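Local coordinates for axin interactor, dorsalization-associated protein (Danio rerio, PDB 2QZQ) that binds axin and disrupts its homodimerization, blocking axin-mediated JNK activation and so acting as a ventralizing factor in the embryo, at residues Thr58-Asp62 / Thr63-Phe67. Numbering follows the deposited sequence.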
loop_
_atom_site.group_PDB
_atom_site.type_symbol
_atom_site.label_atom_id
_atom_site.label_comp_id
_atom_site.label_asym_id
_atom_site.label_seq_id
_atom_site.Cartn_x
_atom_site.Cartn_y
_atom_site.Cartn_z
ATOM N N THR A 58 -5.271 14.006 5.261
ATOM C CA THR A 58 -6.189 15.150 5.355
ATOM C C THR A 58 -6.187 15.973 4.082
ATOM O O THR A 58 -7.105 16.761 3.838
ATOM C CB THR A 58 -5.830 16.043 6.590
ATOM O OG1 THR A 58 -4.445 16.417 6.524
ATOM C CG2 THR A 58 -6.055 15.256 7.881
ATOM N N ARG A 59 -5.165 15.789 3.251
ATOM C CA ARG A 59 -5.050 16.569 2.035
ATOM C C ARG A 59 -5.854 15.908 0.913
ATOM O O ARG A 59 -5.342 15.038 0.202
ATOM C CB ARG A 59 -3.573 16.774 1.645
ATOM C CG ARG A 59 -2.712 17.491 2.727
ATOM C CD ARG A 59 -1.205 17.191 2.531
ATOM N NE ARG A 59 -0.793 17.506 1.165
ATOM C CZ ARG A 59 0.176 16.880 0.506
ATOM N NH1 ARG A 59 0.848 15.872 1.072
ATOM N NH2 ARG A 59 0.465 17.263 -0.729
ATOM N N LYS A 60 -7.115 16.326 0.773
ATOM C CA LYS A 60 -8.067 15.698 -0.157
ATOM C C LYS A 60 -8.393 16.655 -1.292
ATOM O O LYS A 60 -8.491 17.872 -1.090
ATOM C CB LYS A 60 -9.369 15.277 0.564
ATOM C CG LYS A 60 -9.189 14.342 1.788
ATOM C CD LYS A 60 -10.482 13.577 2.087
ATOM C CE LYS A 60 -11.705 14.508 2.256
ATOM N NZ LYS A 60 -12.821 13.785 2.926
ATOM N N GLU A 61 -8.517 16.104 -2.491
ATOM C CA GLU A 61 -8.941 16.822 -3.681
ATOM C C GLU A 61 -10.099 15.979 -4.205
ATOM O O GLU A 61 -10.413 14.933 -3.621
ATOM C CB GLU A 61 -7.822 16.895 -4.746
ATOM C CG GLU A 61 -6.499 17.527 -4.293
ATOM C CD GLU A 61 -5.430 17.668 -5.415
ATOM O OE1 GLU A 61 -5.434 16.931 -6.443
ATOM O OE2 GLU A 61 -4.548 18.542 -5.238
ATOM N N ASP A 62 -10.723 16.419 -5.287
ATOM C CA ASP A 62 -11.832 15.701 -5.890
ATOM C C ASP A 62 -11.456 14.246 -6.229
ATOM O O ASP A 62 -12.188 13.305 -5.888
ATOM C CB ASP A 62 -12.274 16.398 -7.179
ATOM C CG ASP A 62 -12.933 17.766 -6.941
ATOM O OD1 ASP A 62 -13.002 18.260 -5.786
ATOM O OD2 ASP A 62 -13.398 18.333 -7.950
ATOM N N THR A 63 -10.316 14.062 -6.900
ATOM C CA THR A 63 -9.953 12.721 -7.384
ATOM C C THR A 63 -8.613 12.191 -6.839
ATOM O O THR A 63 -8.180 11.104 -7.218
ATOM C CB THR A 63 -9.976 12.632 -8.924
ATOM O OG1 THR A 63 -8.989 13.517 -9.452
ATOM C CG2 THR A 63 -11.318 13.042 -9.474
ATOM N N TYR A 64 -7.987 12.929 -5.921
ATOM C CA TYR A 64 -6.781 12.457 -5.245
ATOM C C TYR A 64 -6.795 12.714 -3.752
ATOM O O TYR A 64 -7.319 13.714 -3.281
ATOM C CB TYR A 64 -5.500 13.075 -5.858
ATOM C CG TYR A 64 -5.174 12.524 -7.213
ATOM C CD1 TYR A 64 -4.412 11.366 -7.347
ATOM C CD2 TYR A 64 -5.682 13.132 -8.370
ATOM C CE1 TYR A 64 -4.151 10.830 -8.613
ATOM C CE2 TYR A 64 -5.431 12.599 -9.643
ATOM C CZ TYR A 64 -4.647 11.461 -9.746
ATOM O OH TYR A 64 -4.397 10.939 -10.983
ATOM N N ILE A 65 -6.210 11.780 -3.015
ATOM C CA ILE A 65 -5.881 11.986 -1.625
ATOM C C ILE A 65 -4.372 11.919 -1.565
ATOM O O ILE A 65 -3.771 10.927 -1.984
ATOM C CB ILE A 65 -6.533 10.914 -0.732
ATOM C CG1 ILE A 65 -8.045 11.147 -0.701
ATOM C CG2 ILE A 65 -5.977 10.948 0.709
ATOM C CD1 ILE A 65 -8.826 9.874 -0.559
ATOM N N HIS A 66 -3.770 12.996 -1.061
ATOM C CA HIS A 66 -2.318 13.085 -0.896
ATOM C C HIS A 66 -1.906 12.599 0.492
ATOM O O HIS A 66 -2.506 12.988 1.497
ATOM C CB HIS A 66 -1.843 14.518 -1.178
ATOM C CG HIS A 66 -2.145 14.962 -2.575
ATOM N ND1 HIS A 66 -3.364 15.483 -2.944
ATOM C CD2 HIS A 66 -1.417 14.879 -3.705
ATOM C CE1 HIS A 66 -3.372 15.712 -4.243
ATOM N NE2 HIS A 66 -2.200 15.351 -4.727
ATOM N N PHE A 67 -0.906 11.713 0.521
ATOM C CA PHE A 67 -0.393 11.099 1.730
ATOM C C PHE A 67 0.988 11.643 2.072
ATOM O O PHE A 67 1.212 12.105 3.211
ATOM C CB PHE A 67 -0.294 9.567 1.565
ATOM C CG PHE A 67 -1.600 8.844 1.796
ATOM C CD1 PHE A 67 -1.898 8.282 3.041
ATOM C CD2 PHE A 67 -2.554 8.765 0.777
ATOM C CE1 PHE A 67 -3.126 7.630 3.248
ATOM C CE2 PHE A 67 -3.788 8.127 0.977
ATOM C CZ PHE A 67 -4.078 7.556 2.215
HETATM O O HOH W 1 -2.567 14.170 3.969
#
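R59 packs its guanidinium on H66 across a tight antiparallel beta hairpin at the edge of the C2-type C-terminal domain, where strand 59-60 turns back through D62 and T63 into strand 64-72. Two backbone bonds close it: H66 N donates to R59 O at 2.9 Å, and E61 N to Y64 O at 2.8 Å, almost in line with that carbonyl (C=O...N 174°). R59 O also receives a longer CA-H...O contact from I65 CA, at 3.6 Å. Farther out, a water bridges the strands, accepting from T58 N (3.0 Å) and donating to H66 O (2.7 Å). Y64 N, by contrast, is buried with no partner in the model. On one face of the hairpin, the R59 chain, bent at chi3 (53°), folds its guanidinium over H66, whose CB lies under the centre of the group, 3.5 Å from CZ; NH1 is hydrogen-bonded to S68 OG. An alanine in place of H66 would keep that CB but remove the ring, and would probably leave the NH2 end of R59 with less to pack on. K60 and I65, a non-hydrogen-bonded pair, start out on the other face, I65 inward onto I23 and P34. K60 NZ bonds to C31 O, while its CG lies 4.2 Å from I65 CG1.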